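N-acetylglucosamine-specific lectin (Saxidomus purpuratus, PDB 6A7T) binds N-acetylglucosamine as a C-type lectin whose sugar recognition does not depend on calcium. Local coordinates at residues D50-C55 against A60-V65; Y86-G91 against N138-C143; S68-F73 against I151-C156; Y39-T44 against R75-A80. All coordinates share one frame; numbering follows the deposited sequence.

Contact 1. Residues D50-C55 against A60-V65. With CA (calcium ion), chain C.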
loop_
_atom_site.group_PDB
_atom_site.type_symbol
_atom_site.label_atom_id
_atom_site.label_comp_id
_atom_site.label_asym_id
_atom_site.label_seq_id
_atom_site.Cartn_x
_atom_site.Cartn_y
_atom_site.Cartn_z
ATOM N N ASP A 50 -0.223 21.688 -16.153
ATOM C CA ASP A 50 0.416 20.742 -17.071
ATOM C C ASP A 50 0.913 19.473 -16.348
ATOM O O ASP A 50 0.924 18.412 -16.970
ATOM C CB ASP A 50 1.549 21.364 -17.875
ATOM C CG ASP A 50 1.026 22.310 -18.942
ATOM O OD1 ASP A 50 -0.184 22.244 -19.265
ATOM O OD2 ASP A 50 1.868 23.076 -19.489
ATOM N N SER A 51 1.266 19.610 -15.078
ATOM C CA SER A 51 1.624 18.417 -14.252
ATOM C C SER A 51 0.386 17.556 -14.035
ATOM O O SER A 51 0.500 16.319 -14.058
ATOM C CB SER A 51 2.255 18.820 -12.924
ATOM O OG SER A 51 3.426 19.611 -13.138
ATOM N N LYS A 52 -0.750 18.177 -13.740
ATOM C CA LYS A 52 -1.997 17.429 -13.563
ATOM C C LYS A 52 -2.318 16.614 -14.827
ATOM O O LYS A 52 -2.613 15.416 -14.745
ATOM C CB LYS A 52 -3.120 18.391 -13.214
ATOM C CG LYS A 52 -4.484 17.784 -12.919
ATOM C CD LYS A 52 -5.458 18.849 -12.529
ATOM C CE LYS A 52 -6.746 18.266 -12.054
ATOM N NZ LYS A 52 -7.497 17.736 -13.203
ATOM N N THR A 53 -2.238 17.274 -15.977
ATOM C CA THR A 53 -2.429 16.662 -17.284
ATOM C C THR A 53 -1.461 15.503 -17.501
ATOM O O THR A 53 -1.832 14.410 -18.003
ATOM C CB THR A 53 -2.285 17.725 -18.385
ATOM O OG1 THR A 53 -3.378 18.604 -18.145
ATOM C CG2 THR A 53 -2.408 17.114 -19.764
ATOM N N PHE A 54 -0.213 15.716 -17.136
ATOM C CA PHE A 54 0.807 14.738 -17.352
ATOM C C PHE A 54 0.520 13.493 -16.526
ATOM O O PHE A 54 0.560 12.399 -17.062
ATOM C CB PHE A 54 2.193 15.265 -17.006
ATOM C CG PHE A 54 3.222 14.178 -17.008
ATOM C CD1 PHE A 54 3.575 13.558 -18.200
ATOM C CD2 PHE A 54 3.775 13.722 -15.827
ATOM C CE1 PHE A 54 4.494 12.518 -18.199
ATOM C CE2 PHE A 54 4.688 12.669 -15.835
ATOM C CZ PHE A 54 5.070 12.094 -17.021
ATOM N N CYS A 55 0.190 13.660 -15.246
ATOM C CA CYS A 55 -0.115 12.484 -14.446
ATOM C C CYS A 55 -1.302 11.724 -15.061
ATOM O O CYS A 55 -1.271 10.511 -15.087
ATOM C CB CYS A 55 -0.354 12.854 -12.991
ATOM S SG CYS A 55 1.127 13.438 -12.161
ATOM N N ALA A 60 -2.672 7.921 -14.108
ATOM C CA ALA A 60 -2.382 8.288 -12.740
ATOM C C ALA A 60 -2.997 9.669 -12.486
ATOM O O ALA A 60 -3.783 10.163 -13.260
ATOM C CB ALA A 60 -0.879 8.300 -12.588
ATOM N N ALA A 61 -2.608 10.268 -11.385
ATOM C CA ALA A 61 -3.029 11.622 -11.013
ATOM C C ALA A 61 -1.986 12.205 -10.088
ATOM O O ALA A 61 -1.246 11.474 -9.483
ATOM C CB ALA A 61 -4.371 11.575 -10.323
ATOM N N LEU A 62 -1.930 13.541 -10.001
ATOM C CA LEU A 62 -1.039 14.132 -9.003
ATOM C C LEU A 62 -1.384 13.539 -7.620
ATOM O O LEU A 62 -2.558 13.313 -7.278
ATOM C CB LEU A 62 -1.197 15.658 -9.022
ATOM C CG LEU A 62 -0.524 16.421 -10.145
ATOM C CD1 LEU A 62 -1.059 17.843 -10.204
ATOM C CD2 LEU A 62 0.977 16.384 -9.976
ATOM N N VAL A 63 -0.327 13.252 -6.831
ATOM C CA VAL A 63 -0.428 12.571 -5.570
ATOM C C VAL A 63 -1.358 13.290 -4.596
ATOM O O VAL A 63 -1.341 14.480 -4.500
ATOM C CB VAL A 63 0.964 12.372 -4.950
ATOM C CG1 VAL A 63 1.610 13.689 -4.572
ATOM C CG2 VAL A 63 0.903 11.397 -3.784
ATOM N N THR A 64 -2.171 12.512 -3.888
ATOM C CA THR A 64 -3.009 13.023 -2.794
ATOM C C THR A 64 -2.514 12.335 -1.517
ATOM O O THR A 64 -2.107 11.219 -1.584
ATOM C CB THR A 64 -4.476 12.748 -3.099
ATOM O OG1 THR A 64 -4.596 11.338 -3.208
ATOM C CG2 THR A 64 -4.880 13.432 -4.379
ATOM N N VAL A 65 -2.444 13.102 -0.408
ATOM C CA VAL A 65 -1.697 12.657 0.798
ATOM C C VAL A 65 -2.676 12.559 1.968
ATOM O O VAL A 65 -2.940 13.563 2.633
ATOM C CB VAL A 65 -0.505 13.568 1.112
ATOM C CG1 VAL A 65 0.352 12.965 2.237
ATOM C CG2 VAL A 65 0.337 13.844 -0.130
HETATM CA CA CA C . -2.568 8.876 -1.683
HETATM O O HOH W 1 -3.501 14.613 -12.202
HETATM O O HOH W 2 -3.018 6.690 -0.613
HETATM O O HOH W 3 -4.655 8.238 -2.877
#
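Cys55 and Leu62 carry most of this contact, which sets the first helix of the C-type lectin fold, 48-57, against the short edge strand 61-62 that follows it. The two segments bury 260 Å² between them, and the backbones come close at Cys55 and Ala61, whose CA atoms lie 4.6 Å apart. Cys55 directs its CB at the strand, and this atom sits 3.4 Å from the backbone N of Leu62. Its SG is turned anti to the carbonyl carbon (chi1 -68°), which brings the sulfur alongside the leucine side chain while it completes the disulfide to Cys152 on strand 148-154. Leu62 spreads its two methyls over the helix. One branch, CD1, lies against the backbone of Lys52, 3.5 Å from its CA, and the other, CD2, touches both Cys55 SG and Ser51 CB. Ser51 OG turns back to hydrogen-bond Gly47 O, just ahead of the helix. Where 50-55 ends and 60-65 begins, Ala60 N gives a weak hydrogen bond to Cys55 O, bent to 128°. Farther along 60-65, beyond the contact with the helix, Thr64 offers its carbonyl oxygen to the calcium ion, joined there by Glu66, Glu70 and Glu153. One water links the two backbones, donating to Lys52 O at 2.8 Å and accepting from Leu62 N at 2.9 Å.

Contact 2. Residues Y86-G91 against N138-C143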
loop_
_atom_site.group_PDB
_atom_site.type_symbol
_atom_site.label_atom_id
_atom_site.label_comp_id
_atom_site.label_asym_id
_atom_site.label_seq_id
_atom_site.Cartn_x
_atom_site.Cartn_y
_atom_site.Cartn_z
ATOM N N TYR A 86 11.018 22.088 -4.583
ATOM C CA TYR A 86 9.566 21.919 -4.473
ATOM C C TYR A 86 9.103 20.940 -5.550
ATOM O O TYR A 86 9.747 20.798 -6.570
ATOM C CB TYR A 86 8.805 23.242 -4.626
ATOM C CG TYR A 86 8.839 23.889 -5.989
ATOM C CD1 TYR A 86 9.894 24.678 -6.422
ATOM C CD2 TYR A 86 7.759 23.764 -6.842
ATOM C CE1 TYR A 86 9.898 25.265 -7.684
ATOM C CE2 TYR A 86 7.748 24.353 -8.093
ATOM C CZ TYR A 86 8.816 25.108 -8.525
ATOM O OH TYR A 86 8.726 25.651 -9.786
ATOM N N TYR A 87 8.000 20.250 -5.243
ATOM C CA TYR A 87 7.329 19.324 -6.163
ATOM C C TYR A 87 5.835 19.629 -6.122
ATOM O O TYR A 87 5.277 19.652 -5.058
ATOM C CB TYR A 87 7.540 17.869 -5.741
ATOM C CG TYR A 87 8.922 17.311 -5.937
ATOM C CD1 TYR A 87 9.937 17.627 -5.059
ATOM C CD2 TYR A 87 9.199 16.425 -6.961
ATOM C CE1 TYR A 87 11.208 17.083 -5.192
ATOM C CE2 TYR A 87 10.467 15.879 -7.117
ATOM C CZ TYR A 87 11.477 16.213 -6.227
ATOM O OH TYR A 87 12.761 15.723 -6.375
ATOM N N TRP A 88 5.203 19.698 -7.296
ATOM C CA TRP A 88 3.727 19.820 -7.334
ATOM C C TRP A 88 3.035 18.552 -6.849
ATOM O O TRP A 88 3.466 17.427 -7.216
ATOM C CB TRP A 88 3.247 20.134 -8.759
ATOM C CG TRP A 88 3.701 21.473 -9.260
ATOM C CD1 TRP A 88 4.376 21.696 -10.406
ATOM C CD2 TRP A 88 3.575 22.760 -8.618
ATOM N NE1 TRP A 88 4.621 23.032 -10.578
ATOM C CE2 TRP A 88 4.171 23.696 -9.488
ATOM C CE3 TRP A 88 2.999 23.205 -7.422
ATOM C CZ2 TRP A 88 4.195 25.068 -9.223
ATOM C CZ3 TRP A 88 3.033 24.561 -7.152
ATOM C CH2 TRP A 88 3.636 25.457 -8.039
ATOM N N ILE A 89 1.916 18.735 -6.134
ATOM C CA ILE A 89 1.072 17.637 -5.667
ATOM C C ILE A 89 -0.396 17.960 -5.981
ATOM O O ILE A 89 -0.708 19.027 -6.433
ATOM C CB ILE A 89 1.283 17.316 -4.185
ATOM C CG1 ILE A 89 0.878 18.477 -3.263
ATOM C CG2 ILE A 89 2.720 16.906 -3.957
ATOM C CD1 ILE A 89 0.948 18.150 -1.773
ATOM N N GLY A 90 -1.222 16.973 -5.780
ATOM C CA GLY A 90 -2.621 16.947 -6.238
ATOM C C GLY A 90 -3.562 17.623 -5.257
ATOM O O GLY A 90 -4.606 17.053 -4.929
ATOM N N GLY A 91 -3.226 18.853 -4.854
ATOM C CA GLY A 91 -4.163 19.675 -4.040
ATOM C C GLY A 91 -4.217 21.083 -4.556
ATOM O O GLY A 91 -3.283 21.635 -5.124
ATOM N N ASN A 138 3.132 23.942 0.764
ATOM C CA ASN A 138 3.038 25.381 0.572
ATOM C C ASN A 138 2.013 25.642 -0.548
ATOM O O ASN A 138 1.805 24.765 -1.427
ATOM C CB ASN A 138 4.341 26.015 0.100
ATOM C CG ASN A 138 4.277 27.513 0.068
ATOM O OD1 ASN A 138 3.704 28.077 0.979
ATOM N ND2 ASN A 138 4.827 28.136 -0.969
ATOM N N ASP A 139 1.346 26.787 -0.490
ATOM C CA ASP A 139 0.367 27.238 -1.507
ATOM C C ASP A 139 1.035 28.252 -2.424
ATOM O O ASP A 139 1.607 29.257 -1.956
ATOM C CB ASP A 139 -0.846 27.891 -0.830
ATOM C CG ASP A 139 -0.474 29.072 0.063
ATOM O OD1 ASP A 139 0.241 28.831 1.053
ATOM O OD2 ASP A 139 -0.802 30.223 -0.313
ATOM N N HIS A 140 0.951 28.049 -3.745
ATOM C CA HIS A 140 1.510 28.896 -4.737
ATOM C C HIS A 140 0.349 29.386 -5.617
ATOM O O HIS A 140 -0.476 28.584 -6.043
ATOM C CB HIS A 140 2.561 28.173 -5.609
ATOM C CG HIS A 140 3.249 29.054 -6.594
ATOM N ND1 HIS A 140 4.190 30.005 -6.194
ATOM C CD2 HIS A 140 3.247 29.104 -7.951
ATOM C CE1 HIS A 140 4.698 30.595 -7.254
ATOM N NE2 HIS A 140 4.116 30.089 -8.349
ATOM N N GLN A 141 0.312 30.689 -5.899
ATOM C CA GLN A 141 -0.893 31.252 -6.526
ATOM C C GLN A 141 -0.812 31.241 -8.065
ATOM O O GLN A 141 -1.776 31.635 -8.739
ATOM C CB GLN A 141 -1.153 32.611 -5.862
ATOM C CG GLN A 141 -2.024 32.478 -4.616
ATOM C CD GLN A 141 -1.353 31.816 -3.436
ATOM O OE1 GLN A 141 -0.180 32.020 -3.173
ATOM N NE2 GLN A 141 -2.110 31.066 -2.663
ATOM N N ASP A 142 0.270 30.765 -8.667
ATOM C CA ASP A 142 0.321 30.614 -10.086
ATOM C C ASP A 142 0.318 29.126 -10.468
ATOM O O ASP A 142 1.344 28.468 -10.446
ATOM C CB ASP A 142 1.547 31.283 -10.686
ATOM C CG ASP A 142 1.741 30.989 -12.156
ATOM O OD1 ASP A 142 0.736 30.592 -12.852
ATOM O OD2 ASP A 142 2.895 31.115 -12.599
ATOM N N CYS A 143 -0.862 28.660 -10.859
ATOM C CA CYS A 143 -1.087 27.213 -11.128
ATOM C C CYS A 143 -0.819 26.884 -12.590
ATOM O O CYS A 143 -1.045 25.727 -13.004
ATOM C CB CYS A 143 -2.490 26.826 -10.703
ATOM S SG CYS A 143 -2.683 26.994 -8.912
#
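The sugar-binding end of the C-type lectin domain includes strand 136-140, and here one of its residues, His140, meets Trp88 from strand 86-94 of the same antiparallel sheet. Asn138 and His140 bind N-acetylglucosamine in a structure of this protein, although no sugar occupies the chain here. The backbones stay well apart, with the nearest CA atoms, those of Trp88 and Cys143, at 9.6 Å, and only 97 Å² is buried; side chains therefore make the contact. The far corner of the indole does the touching: CH2 lies 3.7 Å from His140 CD2, which meets it at the ring edge, while His140 CB stands in the indole plane, 3.8 Å from the same CH2. The CB of His140 points toward 86-91, and with CG anti to the backbone N (chi1 -176°) the imidazole brings CD2 to the indole corner. The imidazole and the six-membered ring are inclined at 46°, their centroids 5.8 Å apart, which is neither a stack nor an edge-to-face pair. Hydrogen bonds to Thr146 hold both His140 NE2 and Asp142 OD2, so one loop residue helps fix the imidazole and its neighbour. Asp139, a ligand of the second calcium site in a structure of this protein, starts its side chain away from 86-91. On one face of the indole, offset toward the rim, Tyr86 CE2 lies 3.7 Å above the plane.

Contact 3. Residues S68-F73 against I151-C156. With CA (calcium ion), chain C.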
loop_
_atom_site.group_PDB
_atom_site.type_symbol
_atom_site.label_atom_id
_atom_site.label_comp_id
_atom_site.label_asym_id
_atom_site.label_seq_id
_atom_site.Cartn_x
_atom_site.Cartn_y
_atom_site.Cartn_z
ATOM N N SER A 68 -0.331 10.458 7.451
ATOM C CA SER A 68 1.076 10.794 7.857
ATOM C C SER A 68 2.077 9.746 7.339
ATOM O O SER A 68 3.233 10.111 6.985
ATOM C CB SER A 68 1.178 10.907 9.371
ATOM O OG SER A 68 1.004 9.594 9.906
ATOM N N GLU A 69 1.674 8.470 7.271
ATOM C CA GLU A 69 2.494 7.375 6.746
ATOM C C GLU A 69 2.903 7.701 5.286
ATOM O O GLU A 69 4.081 7.508 4.860
ATOM C CB GLU A 69 1.777 6.026 6.763
ATOM C CG GLU A 69 1.466 5.478 8.136
ATOM C CD GLU A 69 0.151 5.924 8.775
ATOM O OE1 GLU A 69 -0.425 6.958 8.378
ATOM O OE2 GLU A 69 -0.260 5.258 9.740
ATOM N N GLU A 70 1.928 8.205 4.524
ATOM C CA GLU A 70 2.206 8.487 3.084
ATOM C C GLU A 70 3.086 9.719 2.983
ATOM O O GLU A 70 3.988 9.804 2.116
ATOM C CB GLU A 70 0.891 8.652 2.308
ATOM C CG GLU A 70 1.078 8.797 0.779
ATOM C CD GLU A 70 -0.233 8.942 0.019
ATOM O OE1 GLU A 70 -0.210 8.756 -1.191
ATOM O OE2 GLU A 70 -1.319 9.189 0.632
ATOM N N ASP A 71 2.810 10.691 3.847
ATOM C CA ASP A 71 3.578 11.918 3.921
ATOM C C ASP A 71 5.046 11.564 4.170
ATOM O O ASP A 71 5.939 12.097 3.507
ATOM C CB ASP A 71 3.017 12.828 4.999
ATOM C CG ASP A 71 3.727 14.149 5.146
ATOM O OD1 ASP A 71 3.686 14.954 4.229
ATOM O OD2 ASP A 71 4.318 14.360 6.271
ATOM N N ASP A 72 5.274 10.640 5.097
ATOM C CA ASP A 72 6.635 10.252 5.460
ATOM C C ASP A 72 7.332 9.598 4.264
ATOM O O ASP A 72 8.514 9.888 3.971
ATOM C CB ASP A 72 6.641 9.378 6.734
ATOM C CG ASP A 72 6.296 10.106 8.048
ATOM O OD1 ASP A 72 6.294 11.360 8.082
ATOM O OD2 ASP A 72 5.989 9.393 9.074
ATOM N N PHE A 73 6.648 8.688 3.582
ATOM C CA PHE A 73 7.163 8.037 2.438
ATOM C C PHE A 73 7.625 9.096 1.441
ATOM O O PHE A 73 8.716 9.028 0.923
ATOM C CB PHE A 73 6.123 7.102 1.800
ATOM C CG PHE A 73 6.465 6.717 0.395
ATOM C CD1 PHE A 73 7.534 5.874 0.128
ATOM C CD2 PHE A 73 5.740 7.248 -0.670
ATOM C CE1 PHE A 73 7.889 5.562 -1.183
ATOM C CE2 PHE A 73 6.092 6.928 -1.970
ATOM C CZ PHE A 73 7.144 6.078 -2.224
ATOM N N ILE A 151 4.713 14.860 -8.597
ATOM C CA ILE A 151 4.583 13.474 -8.076
ATOM C C ILE A 151 3.235 12.905 -8.522
ATOM O O ILE A 151 2.195 13.464 -8.195
ATOM C CB ILE A 151 4.736 13.412 -6.548
ATOM C CG1 ILE A 151 6.039 14.073 -6.099
ATOM C CG2 ILE A 151 4.667 11.976 -6.070
ATOM C CD1 ILE A 151 6.112 14.461 -4.649
ATOM N N CYS A 152 3.284 11.810 -9.291
ATOM C CA CYS A 152 2.065 11.134 -9.759
ATOM C C CYS A 152 1.828 9.887 -8.885
ATOM O O CYS A 152 2.792 9.300 -8.395
ATOM C CB CYS A 152 2.117 10.636 -11.188
ATOM S SG CYS A 152 2.542 11.901 -12.404
ATOM N N GLU A 153 0.557 9.586 -8.618
ATOM C CA GLU A 153 0.150 8.410 -7.842
ATOM C C GLU A 153 -0.846 7.605 -8.688
ATOM O O GLU A 153 -1.757 8.175 -9.223
ATOM C CB GLU A 153 -0.431 8.859 -6.511
ATOM C CG GLU A 153 -0.871 7.716 -5.595
ATOM C CD GLU A 153 -1.553 8.117 -4.290
ATOM O OE1 GLU A 153 -1.973 9.308 -4.122
ATOM O OE2 GLU A 153 -1.713 7.219 -3.458
ATOM N N THR A 154 -0.685 6.275 -8.742
ATOM C CA THR A 154 -1.706 5.411 -9.352
ATOM C C THR A 154 -2.037 4.279 -8.378
ATOM O O THR A 154 -1.157 3.809 -7.625
ATOM C CB THR A 154 -1.248 4.838 -10.701
ATOM O OG1 THR A 154 -2.330 4.101 -11.270
ATOM C CG2 THR A 154 -0.010 3.986 -10.581
ATOM N N ASP A 155 -3.289 3.822 -8.420
ATOM C CA ASP A 155 -3.657 2.631 -7.622
ATOM C C ASP A 155 -3.948 1.450 -8.553
ATOM O O ASP A 155 -4.439 0.380 -8.108
ATOM C CB ASP A 155 -4.863 2.910 -6.730
ATOM C CG ASP A 155 -6.155 3.041 -7.500
ATOM O OD1 ASP A 155 -6.130 3.014 -8.773
ATOM O OD2 ASP A 155 -7.204 3.168 -6.831
ATOM N N CYS A 156 -3.626 1.617 -9.828
ATOM C CA CYS A 156 -3.702 0.528 -10.830
ATOM C C CYS A 156 -5.142 0.009 -10.981
ATOM O O CYS A 156 -5.333 -1.121 -11.414
ATOM C CB CYS A 156 -2.777 -0.622 -10.450
ATOM S SG CYS A 156 -1.017 -0.198 -10.336
HETATM CA CA CA C . -2.568 8.876 -1.683
HETATM O O HOH W 2 -3.018 6.690 -0.613
HETATM O O HOH W 3 -4.655 8.238 -2.877
#
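Glu70 on helix 68-78 and Glu153 on strand 148-154 have the nearest backbones of this contact, yet their CA atoms are 11.1 Å apart, so the gap is spanned by side chains and a calcium ion. Each glutamate has CG anti to its own backbone N, chi1 -174° in Glu70 and -179° in Glu153, and both chains run extended beyond that point. They reach the metal from opposite directions with their carboxylate planes 71° apart. Both bind in bidentate fashion: calcium lies 2.4 Å from Glu70 OE1 and 2.6 Å from its OE2, and 2.5 Å from Glu153 OE1 and 2.6 Å from its OE2. Thr64 O, Glu66 OE1 and two waters complete the eight ligand atoms. Tyr39 OH adds a hydrogen bond to Glu70 OE1, a second-shell restraint on that carboxylate, and the carboxylate of Glu153 has a further polar partner in Ser37. The closest oxygens, Glu70 OE1 and Glu153 OE2, are 3.1 Å apart without a hydrogen bond between them, as is expected of ligands sharing one cation. Three carboxylates around one ion should place net negative charge here, and the calcium probably offsets much of their mutual repulsion, tying helix to sheet.

Contact 4. Residues Y39-T44 against R75-A80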
loop_
_atom_site.group_PDB
_atom_site.type_symbol
_atom_site.label_atom_id
_atom_site.label_comp_id
_atom_site.label_asym_id
_atom_site.label_seq_id
_atom_site.Cartn_x
_atom_site.Cartn_y
_atom_site.Cartn_z
ATOM N N TYR A 39 4.119 5.303 -7.430
ATOM C CA TYR A 39 4.441 6.721 -7.503
ATOM C C TYR A 39 5.554 6.981 -8.513
ATOM O O TYR A 39 6.579 6.278 -8.546
ATOM C CB TYR A 39 4.928 7.210 -6.152
ATOM C CG TYR A 39 3.931 7.047 -5.031
ATOM C CD1 TYR A 39 3.738 5.817 -4.408
ATOM C CD2 TYR A 39 3.172 8.117 -4.586
ATOM C CE1 TYR A 39 2.788 5.647 -3.401
ATOM C CE2 TYR A 39 2.303 7.986 -3.518
ATOM C CZ TYR A 39 2.065 6.738 -2.963
ATOM O OH TYR A 39 1.178 6.669 -1.924
ATOM N N LEU A 40 5.405 8.132 -9.206
ATOM C CA LEU A 40 6.434 8.650 -10.098
ATOM C C LEU A 40 6.840 10.030 -9.600
ATOM O O LEU A 40 5.996 10.931 -9.556
ATOM C CB LEU A 40 5.854 8.754 -11.513
ATOM C CG LEU A 40 6.833 9.308 -12.572
ATOM C CD1 LEU A 40 8.011 8.397 -12.763
ATOM C CD2 LEU A 40 6.137 9.524 -13.891
ATOM N N PHE A 41 8.120 10.178 -9.243
ATOM C CA PHE A 41 8.716 11.445 -8.887
ATOM C C PHE A 41 9.334 12.011 -10.161
ATOM O O PHE A 41 10.481 11.670 -10.499
ATOM C CB PHE A 41 9.684 11.234 -7.719
ATOM C CG PHE A 41 9.012 10.735 -6.467
ATOM C CD1 PHE A 41 8.730 9.382 -6.301
ATOM C CD2 PHE A 41 8.689 11.603 -5.417
ATOM C CE1 PHE A 41 8.135 8.911 -5.135
ATOM C CE2 PHE A 41 8.071 11.132 -4.272
ATOM C CZ PHE A 41 7.806 9.790 -4.122
ATOM N N ASP A 42 8.503 12.709 -10.920
ATOM C CA ASP A 42 8.897 13.102 -12.266
ATOM C C ASP A 42 9.669 14.426 -12.224
ATOM O O ASP A 42 9.194 15.401 -11.659
ATOM C CB ASP A 42 7.706 13.177 -13.208
ATOM C CG ASP A 42 8.175 13.175 -14.664
ATOM O OD1 ASP A 42 8.515 12.083 -15.203
ATOM O OD2 ASP A 42 8.281 14.249 -15.230
ATOM N N GLU A 43 10.831 14.449 -12.882
ATOM C CA GLU A 43 11.743 15.566 -12.750
ATOM C C GLU A 43 11.625 16.550 -13.909
ATOM O O GLU A 43 12.368 17.562 -13.942
ATOM C CB GLU A 43 13.147 15.012 -12.602
ATOM C CG GLU A 43 13.281 14.234 -11.311
ATOM C CD GLU A 43 14.701 13.880 -10.954
ATOM O OE1 GLU A 43 15.539 13.872 -11.894
ATOM O OE2 GLU A 43 14.953 13.643 -9.756
ATOM N N THR A 44 10.728 16.293 -14.845
ATOM C CA THR A 44 10.451 17.259 -15.910
ATOM C C THR A 44 9.669 18.432 -15.307
ATOM O O THR A 44 8.728 18.242 -14.577
ATOM C CB THR A 44 9.662 16.690 -17.082
ATOM O OG1 THR A 44 10.468 15.709 -17.737
ATOM C CG2 THR A 44 9.256 17.729 -18.098
ATOM N N ARG A 75 8.288 12.287 1.776
ATOM C CA ARG A 75 9.382 13.079 2.288
ATOM C C ARG A 75 10.682 12.280 2.167
ATOM O O ARG A 75 11.727 12.858 1.848
ATOM C CB ARG A 75 9.114 13.538 3.714
ATOM C CG ARG A 75 10.181 14.517 4.195
ATOM C CD ARG A 75 9.899 15.046 5.575
ATOM N NE ARG A 75 8.700 15.850 5.621
ATOM C CZ ARG A 75 7.498 15.439 5.974
ATOM N NH1 ARG A 75 7.295 14.251 6.497
ATOM N NH2 ARG A 75 6.487 16.272 5.774
ATOM N N GLY A 76 10.611 10.984 2.481
ATOM C CA GLY A 76 11.794 10.077 2.360
ATOM C C GLY A 76 12.462 10.116 1.001
ATOM O O GLY A 76 13.698 10.110 0.922
ATOM N N VAL A 77 11.672 10.167 -0.079
ATOM C CA VAL A 77 12.188 10.220 -1.422
ATOM C C VAL A 77 12.706 11.632 -1.728
ATOM O O VAL A 77 13.890 11.804 -2.106
ATOM C CB VAL A 77 11.127 9.762 -2.447
ATOM C CG1 VAL A 77 11.654 9.851 -3.871
ATOM C CG2 VAL A 77 10.664 8.336 -2.164
ATOM N N ILE A 78 11.871 12.667 -1.570
ATOM C CA ILE A 78 12.254 13.977 -2.095
ATOM C C ILE A 78 13.391 14.606 -1.256
ATOM O O ILE A 78 14.175 15.358 -1.783
ATOM C CB ILE A 78 11.016 14.883 -2.262
ATOM C CG1 ILE A 78 10.349 15.245 -0.943
ATOM C CG2 ILE A 78 10.072 14.201 -3.224
ATOM C CD1 ILE A 78 9.051 15.973 -1.111
ATOM N N SER A 79 13.473 14.301 0.042
ATOM C CA SER A 79 14.525 14.861 0.944
ATOM C C SER A 79 15.899 14.251 0.624
ATOM O O SER A 79 16.927 14.812 1.058
ATOM C CB SER A 79 14.178 14.675 2.386
ATOM O OG SER A 79 14.323 13.313 2.765
ATOM N N ALA A 80 15.934 13.150 -0.128
ATOM C CA ALA A 80 17.218 12.430 -0.433
ATOM C C ALA A 80 17.921 13.022 -1.667
ATOM O O ALA A 80 19.005 12.530 -2.048
ATOM C CB ALA A 80 16.953 10.955 -0.647
#
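Phe41 on strand 37-43 receives Val77 of helix 68-78 over one face of its ring. The methyl CG1 of Val77 stands 3.6 Å from the ring centroid and only 2° off the normal, a CH-pi contact centred almost exactly on the ring. The rest of the valine also follows that face, with CB 3.7 Å from Phe41 CZ and CG2 reaching CZ and CE1. In Val77 the CG1 branch is anti to the backbone N (chi1 179°), and this is the branch placed over the ring centre. Ile78, the next helix residue, comes in at about a right angle to the phenylalanine: its CG2 lies 3.7 Å from Phe41 CD2, oblique to the ring. The facing CA atoms, Phe41 and Ile78, are 8.1 Å apart, and the absence of cross-segment hydrogen bonds makes this an apolar packing of helix on strand. Farther out, Phe41 also touches Ile151 of the neighbouring strand and Glu32, which touches Val77 as well. Within 75-80, Ser79 N and OG both bond to Arg75 O, reaching it from opposite faces of the carbonyl plane, OG at 2.8 Å. In 39-44, Asp42 OD2 accepts from Thr44 N, an Asx turn just where the chain turns a corner at Thr44. Such packing of the second helix against the sheet that includes strands 37-43 and 148-154 belongs to the C-type lectin fold.

In the fold
Contacts 1, 3 and 4 gather on the sheet of strands 32-34, 37-43, 148-154 and 61-62, their centres 10 to 13 Å apart, whereas contact 2 belongs to the other sheet and lies about 16 Å from contact 3, centre to centre. Along the chain contact 1 is nested in the loop closed by contact 4, contact 2 in that closed by contact 3, and contacts 3 and 4 interleave while sharing helix 68-78. Contacts 1 and 3 also share the calcium ion and the Cys55-Cys152 disulfide. Backbone links from Gly90 to Val63 and from Trp88 to Ile151 join the sheets, connecting the sugar-binding region to the calcium-bound body of the domain.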